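Local coordinates for protein ricin B lectin (Clostridium thermocellum, PDB 3VSF) that acts as an exo-beta-1,3-galactanase, probably hydrolysing galactan chains through its family 43 glycosidase module, which is joined to a galactose-binding beta-trefoil module, at residues I200-E213 / S223-P237. Residues are numbered along the deposited sequence; the frame is centred on the assembly and turned at random.
Sequences ISAANENMDLHLYE and SLKAKLFVGQQREAP
The carbonyl oxygen of Leu211 takes two weak backbone hydrogen bonds, from Lys225 N at 2.8 Å and from Ala226 N at 3.3 Å. One acceptor shared by two successive amides is the signature of a classic beta bulge, and it shifts the register of the antiparallel pair 208-213 and 223-228 by one residue. Beyond the bulge, toward the hairpin's loop end, Glu213 and Ser223 bond in both directions; before it, Leu228 N reaches Leu209 O almost straight (2.8 Å, 175°).

Tyr212, His210, Leu224 and Lys227 share one face. Leu224 CD2 approaches the Tyr212 ring obliquely, 3.5 Å from CE1, and also nears His210 CB. Chi1 of -80° sets the His210 ring beside its own backbone N, on the face it shares with Tyr212, whose OH lies in the imidazole plane and accepts from His210 ND1, which fixes the ring's rotation. Lys227, straight from CG onward, runs alongside the imidazole, pointing the same way, its CE 3.6 Å from His210 NE2.

These strands are the outer two of a four-stranded antiparallel blade in the five-bladed beta-propeller of family 43 glycosidases. After 228 the chain turns back across the blade's end toward strand 237-241, the innermost of the next blade, and this crossing is pinned by polar bonds. Asp208 OD1 accepts from Gly231 N (2.7 Å), the N-H coming in close to the line of the C-O bond, in the type II turn Phe229-Gln232; Asn204 ND2, from the same segment as Asp208, gives OD2 of this carboxylate a weak bond. Gln233 N then bonds to Met207 O, about 34° off the plane of that carbonyl, and the Met207 chain, folded at its second and third torsions, brings SD against the Gln233 amide.

On the opposite face Leu209 packs against the connection and the first residue of the next blade's inner strand: CD1 meets Phe229 CD2 and Arg234 CB, CD2 meets Pro237 CG (4.1 Å). The Arg234 guanidinium turns away to Thr250, and Leu248 of the next blade touches both Ile200 and Phe229.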
loop_
_atom_site.group_PDB
_atom_site.type_symbol
_atom_site.label_atom_id
_atom_site.label_comp_id
_atom_site.label_asym_id
_atom_site.label_seq_id
_atom_site.Cartn_x
_atom_site.Cartn_y
_atom_site.Cartn_z
ATOM N N ILE A 200 8.918 16.790 -2.410
ATOM C CA ILE A 200 7.661 16.964 -3.122
ATOM C C ILE A 200 6.536 17.314 -2.154
ATOM O O ILE A 200 6.457 16.762 -1.058
ATOM C CB ILE A 200 7.291 15.699 -3.932
ATOM C CG1 ILE A 200 6.050 15.953 -4.791
ATOM C CG2 ILE A 200 7.080 14.510 -3.005
ATOM C CD1 ILE A 200 5.685 14.791 -5.688
ATOM N N SER A 201 5.675 18.240 -2.561
ATOM C CA SER A 201 4.565 18.668 -1.717
ATOM C C SER A 201 3.440 19.278 -2.545
ATOM O O SER A 201 3.650 19.702 -3.681
ATOM C CB SER A 201 5.044 19.668 -0.662
ATOM O OG SER A 201 5.540 20.852 -1.265
ATOM N N ALA A 202 2.244 19.320 -1.966
ATOM C CA ALA A 202 1.079 19.875 -2.644
ATOM C C ALA A 202 1.044 21.397 -2.534
ATOM O O ALA A 202 1.001 21.950 -1.434
ATOM C CB ALA A 202 -0.198 19.271 -2.082
ATOM N N ALA A 203 1.057 22.068 -3.682
ATOM C CA ALA A 203 1.017 23.523 -3.722
ATOM C C ALA A 203 -0.256 24.024 -4.397
ATOM O O ALA A 203 -1.065 23.233 -4.880
ATOM C CB ALA A 203 2.245 24.064 -4.438
ATOM N N ASN A 204 -0.425 25.342 -4.422
ATOM C CA ASN A 204 -1.580 25.961 -5.065
ATOM C C ASN A 204 -2.901 25.417 -4.526
ATOM O O ASN A 204 -3.765 24.991 -5.292
ATOM C CB ASN A 204 -1.505 25.775 -6.583
ATOM C CG ASN A 204 -2.442 26.702 -7.334
ATOM O OD1 ASN A 204 -3.446 27.165 -6.791
ATOM N ND2 ASN A 204 -2.117 26.978 -8.591
ATOM N N GLU A 205 -3.049 25.433 -3.205
ATOM C CA GLU A 205 -4.253 24.922 -2.553
ATOM C C GLU A 205 -4.448 23.427 -2.789
ATOM O O GLU A 205 -5.547 22.980 -3.120
ATOM C CB GLU A 205 -5.492 25.693 -3.017
ATOM C CG GLU A 205 -5.705 27.012 -2.296
ATOM C CD GLU A 205 -5.958 26.827 -0.813
ATOM O OE1 GLU A 205 -5.129 27.297 -0.005
ATOM O OE2 GLU A 205 -6.984 26.211 -0.454
ATOM N N ASN A 206 -3.375 22.661 -2.614
ATOM C CA ASN A 206 -3.416 21.211 -2.791
ATOM C C ASN A 206 -3.911 20.784 -4.173
ATOM O O ASN A 206 -4.228 19.616 -4.392
ATOM C CB ASN A 206 -4.272 20.559 -1.702
ATOM C CG ASN A 206 -3.769 20.862 -0.303
ATOM O OD1 ASN A 206 -2.598 21.193 -0.109
ATOM N ND2 ASN A 206 -4.653 20.746 0.681
ATOM N N MET A 207 -3.972 21.732 -5.103
ATOM C CA MET A 207 -4.448 21.446 -6.451
ATOM C C MET A 207 -3.314 20.985 -7.359
ATOM O O MET A 207 -3.533 20.233 -8.309
ATOM C CB MET A 207 -5.132 22.675 -7.052
ATOM C CG MET A 207 -6.369 23.135 -6.298
ATOM S SD MET A 207 -7.706 21.926 -6.337
ATOM C CE MET A 207 -7.944 21.740 -8.103
ATOM N N ASP A 208 -2.101 21.441 -7.064
ATOM C CA ASP A 208 -0.939 21.085 -7.867
ATOM C C ASP A 208 0.139 20.427 -7.016
ATOM O O ASP A 208 0.269 20.716 -5.828
ATOM C CB ASP A 208 -0.368 22.324 -8.564
ATOM C CG ASP A 208 -1.409 23.070 -9.378
ATOM O OD1 ASP A 208 -2.407 22.442 -9.788
ATOM O OD2 ASP A 208 -1.227 24.284 -9.609
ATOM N N LEU A 209 0.906 19.531 -7.629
ATOM C CA LEU A 209 2.044 18.915 -6.961
ATOM C C LEU A 209 3.338 19.570 -7.420
ATOM O O LEU A 209 3.590 19.695 -8.619
ATOM C CB LEU A 209 2.094 17.411 -7.239
ATOM C CG LEU A 209 1.158 16.520 -6.420
ATOM C CD1 LEU A 209 1.263 15.074 -6.879
ATOM C CD2 LEU A 209 1.475 16.639 -4.939
ATOM N N HIS A 210 4.154 19.995 -6.463
ATOM C CA HIS A 210 5.438 20.607 -6.778
ATOM C C HIS A 210 6.599 19.694 -6.401
ATOM O O HIS A 210 6.713 19.257 -5.255
ATOM C CB HIS A 210 5.578 21.962 -6.078
ATOM C CG HIS A 210 4.859 23.078 -6.771
ATOM N ND1 HIS A 210 4.881 24.377 -6.308
ATOM C CD2 HIS A 210 4.105 23.093 -7.894
ATOM C CE1 HIS A 210 4.167 25.141 -7.114
ATOM N NE2 HIS A 210 3.685 24.387 -8.086
ATOM N N LEU A 211 7.452 19.403 -7.377
ATOM C CA LEU A 211 8.652 18.615 -7.136
ATOM C C LEU A 211 9.863 19.535 -7.060
ATOM O O LEU A 211 10.305 20.076 -8.073
ATOM C CB LEU A 211 8.850 17.580 -8.244
ATOM C CG LEU A 211 10.077 16.674 -8.110
ATOM C CD1 LEU A 211 10.005 15.860 -6.827
ATOM C CD2 LEU A 211 10.208 15.763 -9.319
ATOM N N TYR A 212 10.392 19.716 -5.854
ATOM C CA TYR A 212 11.537 20.593 -5.645
ATOM C C TYR A 212 12.840 19.806 -5.611
ATOM O O TYR A 212 12.937 18.777 -4.945
ATOM C CB TYR A 212 11.381 21.380 -4.340
ATOM C CG TYR A 212 10.099 22.172 -4.238
ATOM C CD1 TYR A 212 9.985 23.426 -4.822
ATOM C CD2 TYR A 212 9.004 21.668 -3.548
ATOM C CE1 TYR A 212 8.814 24.154 -4.728
ATOM C CE2 TYR A 212 7.830 22.389 -3.448
ATOM C CZ TYR A 212 7.740 23.631 -4.040
ATOM O OH TYR A 212 6.572 24.349 -3.941
ATOM N N GLU A 213 13.841 20.297 -6.333
ATOM C CA GLU A 213 15.175 19.715 -6.282
ATOM C C GLU A 213 15.967 20.367 -5.157
ATOM O O GLU A 213 16.054 21.591 -5.078
ATOM C CB GLU A 213 15.902 19.904 -7.614
ATOM C CG GLU A 213 17.323 19.364 -7.624
ATOM C CD GLU A 213 18.025 19.584 -8.950
ATOM O OE1 GLU A 213 17.367 20.055 -9.902
ATOM O OE2 GLU A 213 19.235 19.286 -9.041
ATOM N N SER A 223 15.921 24.285 -6.717
ATOM C CA SER A 223 15.075 24.709 -7.829
ATOM C C SER A 223 13.732 23.985 -7.843
ATOM O O SER A 223 13.516 23.036 -7.090
ATOM C CB SER A 223 15.794 24.484 -9.162
ATOM O OG SER A 223 16.037 23.106 -9.385
ATOM N N LEU A 224 12.836 24.448 -8.708
ATOM C CA LEU A 224 11.547 23.799 -8.904
ATOM C C LEU A 224 11.652 22.844 -10.087
ATOM O O LEU A 224 11.547 23.258 -11.242
ATOM C CB LEU A 224 10.455 24.845 -9.149
ATOM C CG LEU A 224 8.995 24.382 -9.203
ATOM C CD1 LEU A 224 8.615 23.858 -10.582
ATOM C CD2 LEU A 224 8.713 23.344 -8.123
ATOM N N LYS A 225 11.870 21.567 -9.791
ATOM C CA LYS A 225 12.107 20.571 -10.831
ATOM C C LYS A 225 10.953 20.481 -11.826
ATOM O O LYS A 225 11.171 20.520 -13.038
ATOM C CB LYS A 225 12.383 19.196 -10.213
ATOM C CG LYS A 225 12.897 18.172 -11.209
ATOM C CD LYS A 225 14.149 18.673 -11.911
ATOM C CE LYS A 225 14.656 17.670 -12.935
ATOM N NZ LYS A 225 15.851 18.180 -13.665
ATOM N N ALA A 226 9.730 20.367 -11.316
ATOM C CA ALA A 226 8.560 20.261 -12.184
ATOM C C ALA A 226 7.238 20.374 -11.430
ATOM O O ALA A 226 7.157 20.069 -10.240
ATOM C CB ALA A 226 8.606 18.959 -12.974
ATOM N N LYS A 227 6.207 20.822 -12.139
ATOM C CA LYS A 227 4.847 20.817 -11.617
ATOM C C LYS A 227 4.127 19.585 -12.152
ATOM O O LYS A 227 4.083 19.363 -13.362
ATOM C CB LYS A 227 4.101 22.085 -12.034
ATOM C CG LYS A 227 4.698 23.373 -11.490
ATOM C CD LYS A 227 3.871 24.580 -11.908
ATOM C CE LYS A 227 4.429 25.867 -11.322
ATOM N NZ LYS A 227 3.611 27.051 -11.701
ATOM N N LEU A 228 3.565 18.786 -11.252
ATOM C CA LEU A 228 2.976 17.508 -11.637
ATOM C C LEU A 228 1.484 17.420 -11.336
ATOM O O LEU A 228 1.044 17.724 -10.227
ATOM C CB LEU A 228 3.712 16.361 -10.941
ATOM C CG LEU A 228 5.230 16.333 -11.128
ATOM C CD1 LEU A 228 5.853 15.226 -10.292
ATOM C CD2 LEU A 228 5.587 16.171 -12.596
ATOM N N PHE A 229 0.713 16.998 -12.334
ATOM C CA PHE A 229 -0.717 16.761 -12.163
ATOM C C PHE A 229 -1.450 18.016 -11.702
ATOM O O PHE A 229 -2.089 18.023 -10.650
ATOM C CB PHE A 229 -0.945 15.618 -11.173
ATOM C CG PHE A 229 -0.200 14.361 -11.520
ATOM C CD1 PHE A 229 -0.016 13.992 -12.843
ATOM C CD2 PHE A 229 0.327 13.555 -10.525
ATOM C CE1 PHE A 229 0.672 12.839 -13.167
ATOM C CE2 PHE A 229 1.017 12.400 -10.842
ATOM C CZ PHE A 229 1.189 12.042 -12.164
ATOM N N VAL A 230 -1.357 19.074 -12.502
ATOM C CA VAL A 230 -1.966 20.354 -12.158
ATOM C C VAL A 230 -3.491 20.290 -12.193
ATOM O O VAL A 230 -4.079 19.712 -13.106
ATOM C CB VAL A 230 -1.473 21.479 -13.092
ATOM C CG1 VAL A 230 0.031 21.657 -12.958
ATOM C CG2 VAL A 230 -1.850 21.179 -14.535
ATOM N N GLY A 231 -4.123 20.881 -11.183
ATOM C CA GLY A 231 -5.571 20.945 -11.112
ATOM C C GLY A 231 -6.239 19.611 -10.846
ATOM O O GLY A 231 -7.467 19.522 -10.800
ATOM N N GLN A 232 -5.434 18.569 -10.667
ATOM C CA GLN A 232 -5.963 17.228 -10.445
ATOM C C GLN A 232 -6.076 16.903 -8.956
ATOM O O GLN A 232 -6.684 15.902 -8.573
ATOM C CB GLN A 232 -5.116 16.188 -11.180
ATOM C CG GLN A 232 -5.121 16.374 -12.694
ATOM C CD GLN A 232 -4.179 15.428 -13.410
ATOM O OE1 GLN A 232 -3.521 14.599 -12.784
ATOM N NE2 GLN A 232 -4.110 15.548 -14.731
ATOM N N GLN A 233 -5.484 17.755 -8.126
ATOM C CA GLN A 233 -5.685 17.698 -6.681
ATOM C C GLN A 233 -5.283 16.353 -6.073
ATOM O O GLN A 233 -6.094 15.687 -5.429
ATOM C CB GLN A 233 -7.146 18.018 -6.351
ATOM C CG GLN A 233 -7.419 18.351 -4.895
ATOM C CD GLN A 233 -8.841 18.831 -4.671
ATOM O OE1 GLN A 233 -9.598 19.028 -5.622
ATOM N NE2 GLN A 233 -9.212 19.021 -3.411
ATOM N N ARG A 234 -4.028 15.963 -6.275
ATOM C CA ARG A 234 -3.515 14.720 -5.707
ATOM C C ARG A 234 -2.784 14.986 -4.394
ATOM O O ARG A 234 -2.059 15.971 -4.266
ATOM C CB ARG A 234 -2.584 14.018 -6.698
ATOM C CG ARG A 234 -3.219 13.730 -8.051
ATOM C CD ARG A 234 -4.542 12.999 -7.896
ATOM N NE ARG A 234 -4.385 11.722 -7.208
ATOM C CZ ARG A 234 -5.393 10.912 -6.900
ATOM N NH1 ARG A 234 -6.637 11.248 -7.215
ATOM N NH2 ARG A 234 -5.159 9.768 -6.273
ATOM N N GLU A 235 -2.978 14.100 -3.420
ATOM C CA GLU A 235 -2.385 14.276 -2.097
ATOM C C GLU A 235 -1.537 13.077 -1.682
ATOM O O GLU A 235 -1.351 12.140 -2.456
ATOM C CB GLU A 235 -3.478 14.521 -1.054
ATOM C CG GLU A 235 -4.467 15.603 -1.446
ATOM C CD GLU A 235 -3.785 16.897 -1.834
ATOM O OE1 GLU A 235 -2.859 17.324 -1.113
ATOM O OE2 GLU A 235 -4.168 17.484 -2.868
ATOM N N ALA A 236 -1.028 13.124 -0.454
ATOM C CA ALA A 236 -0.205 12.051 0.102
ATOM C C ALA A 236 0.705 11.396 -0.936
ATOM O O ALA A 236 0.665 10.180 -1.120
ATOM C CB ALA A 236 -1.085 11.005 0.768
ATOM N N PRO A 237 1.541 12.201 -1.609
ATOM C CA PRO A 237 2.385 11.676 -2.686
ATOM C C PRO A 237 3.534 10.816 -2.171
ATOM O O PRO A 237 4.087 11.089 -1.105
ATOM C CB PRO A 237 2.930 12.945 -3.342
ATOM C CG PRO A 237 2.971 13.937 -2.237
ATOM C CD PRO A 237 1.776 13.636 -1.372
#